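Putative sugar phosphate isomerase (PDB 3L2H) is a putative sugar phosphate isomerase of the cupin superfamily that probably binds a metal ion. Local coordinates at residues T10-E13 / I14-K18; L147-M150 / A151-R154. All blocks are in the same frame, centred on the assembly; numbering follows the deposited sequence. Where two conformers were deposited one is given.

Interaction 1 of 2, residues T10-E13 / I14-K18; sequences TAQE and ISRMK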
loop_
_atom_site.group_PDB
_atom_site.type_symbol
_atom_site.label_atom_id
_atom_site.label_comp_id
_atom_site.label_asym_id
_atom_site.label_seq_id
_atom_site.Cartn_x
_atom_site.Cartn_y
_atom_site.Cartn_z
ATOM N N THR B 10 -31.796 -3.207 -4.098
ATOM C CA THR B 10 -32.697 -4.332 -3.904
ATOM C C THR B 10 -32.719 -5.245 -5.117
ATOM O O THR B 10 -32.290 -4.850 -6.227
ATOM C CB THR B 10 -34.133 -3.826 -3.612
ATOM O OG1 THR B 10 -34.575 -3.072 -4.753
ATOM C CG2 THR B 10 -34.168 -2.967 -2.310
ATOM N N ALA B 11 -33.205 -6.469 -4.924
ATOM C CA ALA B 11 -33.305 -7.435 -6.036
ATOM C C ALA B 11 -33.996 -6.853 -7.239
ATOM O O ALA B 11 -33.556 -7.045 -8.356
ATOM C CB ALA B 11 -34.023 -8.694 -5.608
ATOM N N GLN B 12 -35.083 -6.135 -7.029
ATOM C CA GLN B 12 -35.824 -5.579 -8.172
ATOM C C GLN B 12 -35.075 -4.440 -8.833
ATOM O O GLN B 12 -35.107 -4.300 -10.054
ATOM C CB GLN B 12 -37.238 -5.149 -7.719
ATOM C CG GLN B 12 -38.129 -4.599 -8.835
ATOM C CD GLN B 12 -39.599 -4.459 -8.428
ATOM O OE1 GLN B 12 -40.074 -5.122 -7.474
ATOM N NE2 GLN B 12 -40.307 -3.618 -9.116
ATOM N N GLU B 13 -34.388 -3.621 -8.053
ATOM C CA GLU B 13 -33.523 -2.592 -8.658
ATOM C C GLU B 13 -32.463 -3.234 -9.539
ATOM O O GLU B 13 -32.158 -2.770 -10.636
ATOM C CB GLU B 13 -32.847 -1.741 -7.589
ATOM C CG GLU B 13 -33.808 -0.778 -6.839
ATOM C CD GLU B 13 -33.083 -0.031 -5.753
ATOM O OE1 GLU B 13 -32.477 1.037 -6.067
ATOM O OE2 GLU B 13 -33.080 -0.523 -4.614
ATOM N N ILE B 14 -31.875 -4.301 -9.042
ATOM C CA ILE B 14 -30.833 -5.004 -9.761
ATOM C C ILE B 14 -31.406 -5.659 -11.040
ATOM O O ILE B 14 -30.827 -5.512 -12.147
ATOM C CB ILE B 14 -30.158 -6.064 -8.899
ATOM C CG1 ILE B 14 -29.353 -5.340 -7.782
ATOM C CG2 ILE B 14 -29.288 -6.977 -9.810
ATOM C CD1 ILE B 14 -28.736 -6.248 -6.691
ATOM N N SER B 15 -32.549 -6.336 -10.916
ATOM C CA SER B 15 -33.061 -7.041 -12.087
ATOM C C SER B 15 -33.415 -6.041 -13.180
ATOM O O SER B 15 -33.224 -6.314 -14.363
ATOM C CB SER B 15 -34.245 -7.961 -11.737
ATOM O OG SER B 15 -35.338 -7.225 -11.297
ATOM N N ARG B 16 -33.860 -4.863 -12.777
ATOM C CA ARG B 16 -34.194 -3.817 -13.730
ATOM C C ARG B 16 -32.989 -3.098 -14.324
ATOM O O ARG B 16 -33.134 -2.454 -15.368
ATOM C CB ARG B 16 -35.088 -2.764 -13.075
ATOM C CG ARG B 16 -36.487 -3.269 -12.757
ATOM C CD ARG B 16 -37.285 -2.166 -12.105
ATOM N NE ARG B 16 -37.152 -0.948 -12.875
ATOM C CZ ARG B 16 -37.961 -0.549 -13.855
ATOM N NH1 ARG B 16 -39.065 -1.205 -14.198
ATOM N NH2 ARG B 16 -37.672 0.566 -14.479
HETATM N N MSE B 17 -31.832 -3.150 -13.688
HETATM C CA MSE B 17 -30.634 -2.484 -14.263
HETATM C C MSE B 17 -30.377 -2.974 -15.689
HETATM O O MSE B 17 -30.507 -4.151 -15.959
HETATM C CB MSE B 17 -29.375 -2.766 -13.443
HETATM C CG MSE B 17 -29.261 -2.006 -12.161
HETATM SE SE MSE B 17 -27.812 -2.644 -11.086
HETATM C CE MSE B 17 -26.374 -1.820 -12.214
ATOM N N LYS B 18 -30.050 -2.089 -16.621
ATOM C CA LYS B 18 -29.748 -2.565 -17.982
ATOM C C LYS B 18 -28.358 -3.222 -17.987
ATOM O O LYS B 18 -28.112 -4.226 -18.641
ATOM C CB LYS B 18 -29.869 -1.443 -19.031
ATOM C CG LYS B 18 -31.351 -1.191 -19.491
#
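I14 N reaches back to T10 O over 2.9 Å and begins the series of i to i+4 bonds in the short helix 11-16. The I14 side chain runs back along the same carbonyl: CB stands beside A11 O and T10 O, CG1 comes to 3.4 Å from T10 O, and CD1, at the end of the extended branch, is still within 3.8 Å of it. With CG1 beside its own backbone N and anti to the carbonyl carbon (chi1 -68°), the branch is directed toward the start of the helix, and I14 also packs on G93 of the second subunit. T10 and E13 close that start as a capping box. T10 OG1 accepts a weak bond from E13 N, and E13 OE2 takes T10 N at 3.0 Å along an almost straight N-H line (174°), from above the carboxylate plane. T10 OG1 also bonds to OE2, on its anti lone pair. R5 forms a salt bridge to this oxygen, so several groups fix the carboxylate's position. Further on, S15 N bonds to A11 O at 2.8 Å and R16 N to Q12 O at 3.0 Å. Q12 and R16 lie alongside each other, Q12 CG 4.2 Å from R16 CD, with amide and guanidinium planes turned 48° apart. A weak bond from M17 N to E13 O follows, while K35 bonds to I14 O.

Interaction 2 of 2, residues L147-M150 / A151-R154; sequences LVDM and ADIR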
loop_
_atom_site.group_PDB
_atom_site.type_symbol
_atom_site.label_atom_id
_atom_site.label_comp_id
_atom_site.label_asym_id
_atom_site.label_seq_id
_atom_site.Cartn_x
_atom_site.Cartn_y
_atom_site.Cartn_z
ATOM N N LEU B 147 0.838 -3.079 -23.030
ATOM C CA LEU B 147 0.643 -4.449 -23.509
ATOM C C LEU B 147 1.880 -4.840 -24.331
ATOM O O LEU B 147 2.258 -4.127 -25.258
ATOM C CB LEU B 147 -0.616 -4.550 -24.337
ATOM C CG LEU B 147 -1.179 -5.932 -24.692
ATOM C CD1 LEU B 147 -1.674 -6.700 -23.446
ATOM C CD2 LEU B 147 -2.281 -5.738 -25.736
ATOM N N VAL B 148 2.464 -5.984 -23.994
ATOM C CA VAL B 148 3.732 -6.425 -24.544
ATOM C C VAL B 148 3.665 -7.864 -24.979
ATOM O O VAL B 148 3.124 -8.703 -24.280
ATOM C CB VAL B 148 4.874 -6.259 -23.519
ATOM C CG1 VAL B 148 6.212 -6.630 -24.142
ATOM C CG2 VAL B 148 4.918 -4.802 -22.983
ATOM N N ASP B 149 4.135 -8.141 -26.188
ATOM C CA ASP B 149 4.207 -9.528 -26.637
ATOM C C ASP B 149 5.187 -10.274 -25.743
ATOM O O ASP B 149 6.219 -9.758 -25.383
ATOM C CB ASP B 149 4.694 -9.629 -28.073
ATOM C CG ASP B 149 4.749 -11.093 -28.572
ATOM O OD1 ASP B 149 3.695 -11.598 -29.003
ATOM O OD2 ASP B 149 5.861 -11.709 -28.573
HETATM N N MSE B 150 4.886 -11.515 -25.407
HETATM C CA MSE B 150 5.706 -12.186 -24.420
HETATM C C MSE B 150 7.152 -12.429 -24.888
HETATM O O MSE B 150 8.075 -12.443 -24.064
HETATM C CB MSE B 150 5.018 -13.485 -23.976
HETATM C CG MSE B 150 3.872 -13.261 -22.942
HETATM SE SE MSE B 150 3.029 -15.009 -22.662
HETATM C CE MSE B 150 1.793 -14.449 -21.258
ATOM N N ALA B 151 7.372 -12.570 -26.183
ATOM C CA ALA B 151 8.702 -12.748 -26.710
ATOM C C ALA B 151 9.574 -11.494 -26.614
ATOM O O ALA B 151 10.793 -11.588 -26.748
ATOM C CB ALA B 151 8.636 -13.239 -28.197
ATOM N N ASP B 152 8.945 -10.334 -26.377
ATOM C CA ASP B 152 9.641 -9.048 -26.291
ATOM C C ASP B 152 10.010 -8.673 -24.857
ATOM O O ASP B 152 10.419 -7.526 -24.581
ATOM C CB ASP B 152 8.775 -7.954 -26.909
ATOM C CG ASP B 152 8.594 -8.138 -28.398
ATOM O OD1 ASP B 152 9.520 -8.730 -29.019
ATOM O OD2 ASP B 152 7.571 -7.657 -28.932
ATOM N N ILE B 153 9.865 -9.631 -23.941
ATOM C CA ILE B 153 10.142 -9.375 -22.547
ATOM C C ILE B 153 11.443 -10.071 -22.168
ATOM O O ILE B 153 11.560 -11.298 -22.249
ATOM C CB ILE B 153 9.003 -9.853 -21.630
ATOM C CG1 ILE B 153 7.679 -9.213 -22.032
ATOM C CG2 ILE B 153 9.308 -9.561 -20.149
ATOM C CD1 ILE B 153 6.482 -9.923 -21.320
ATOM N N ARG B 154 12.422 -9.288 -21.747
ATOM C CA ARG B 154 13.682 -9.858 -21.281
ATOM C C ARG B 154 13.564 -10.051 -19.782
ATOM O O ARG B 154 13.475 -9.076 -19.041
ATOM C CB ARG B 154 14.861 -8.947 -21.608
ATOM C CG ARG B 154 15.020 -8.549 -23.080
ATOM C CD ARG B 154 15.647 -9.657 -24.032
ATOM N NE ARG B 154 14.774 -10.804 -24.262
ATOM C CZ ARG B 154 13.741 -10.821 -25.097
ATOM N NH1 ARG B 154 13.424 -9.765 -25.836
ATOM N NH2 ARG B 154 13.049 -11.922 -25.210
HETATM O O HOH W 1 5.423 -6.312 -28.022
HETATM O O HOH W 2 10.559 -13.418 -23.262
#
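D149 holds the bend twice: its O accepts D152 N at 3.0 Å, the bond of a beta turn, and its OD2 accepts A151 N, also at 3.0 Å, from above the carboxylate plane. CG anti to the backbone N (chi1 -179°) carries the carboxylate forward over the turn, closing an Asx turn; OD1 is held by H135. With D149 replaced by an alanine, A151 N and H135 would lose their carboxylate partner, and the turn would probably be less firmly fixed. I153 N adds a weak bond to M150 O, and R154 NH2, in one of its two conformers, grips A151 O at 2.8 Å. Two waters bridge the bend, one from D149 N to D152 OD2, the other from M150 O to I153 O. The like-charged D149 OD2 and D152 OD2 come within 4.4 Å without touching. The apolar contact is V148 CG1 on I153 CG1 at 3.6 Å, the two side chains crossing obliquely. Both also touch Y139 of strand 136-141; strand 144-149 forms the edge of its four-stranded sheet within this chain, and V148 and R154 pair with a strand of the third subunit, so the sheet continues across the interface.

In the fold
The two contacts lie on opposite sides of the chain's centre, about 42 Å apart between their centres, and share no helix or strand. Interaction 1 belongs to the surface: a short helix near the N-terminus, with I14 its one buried residue, leaning on the second subunit. Interaction 2 is partly buried, its V148 and I153 enclosed where a strand turns toward strand 154-157 beside the third subunit. Both use an acidic side chain to hold backbone N-H groups, but in 10-18 the glutamate closes the start of a helix and shares a salt bridge, whereas in 147-154 the aspartate steadies a tight bend between two strand segments that also relies on bridging waters and an apolar pair.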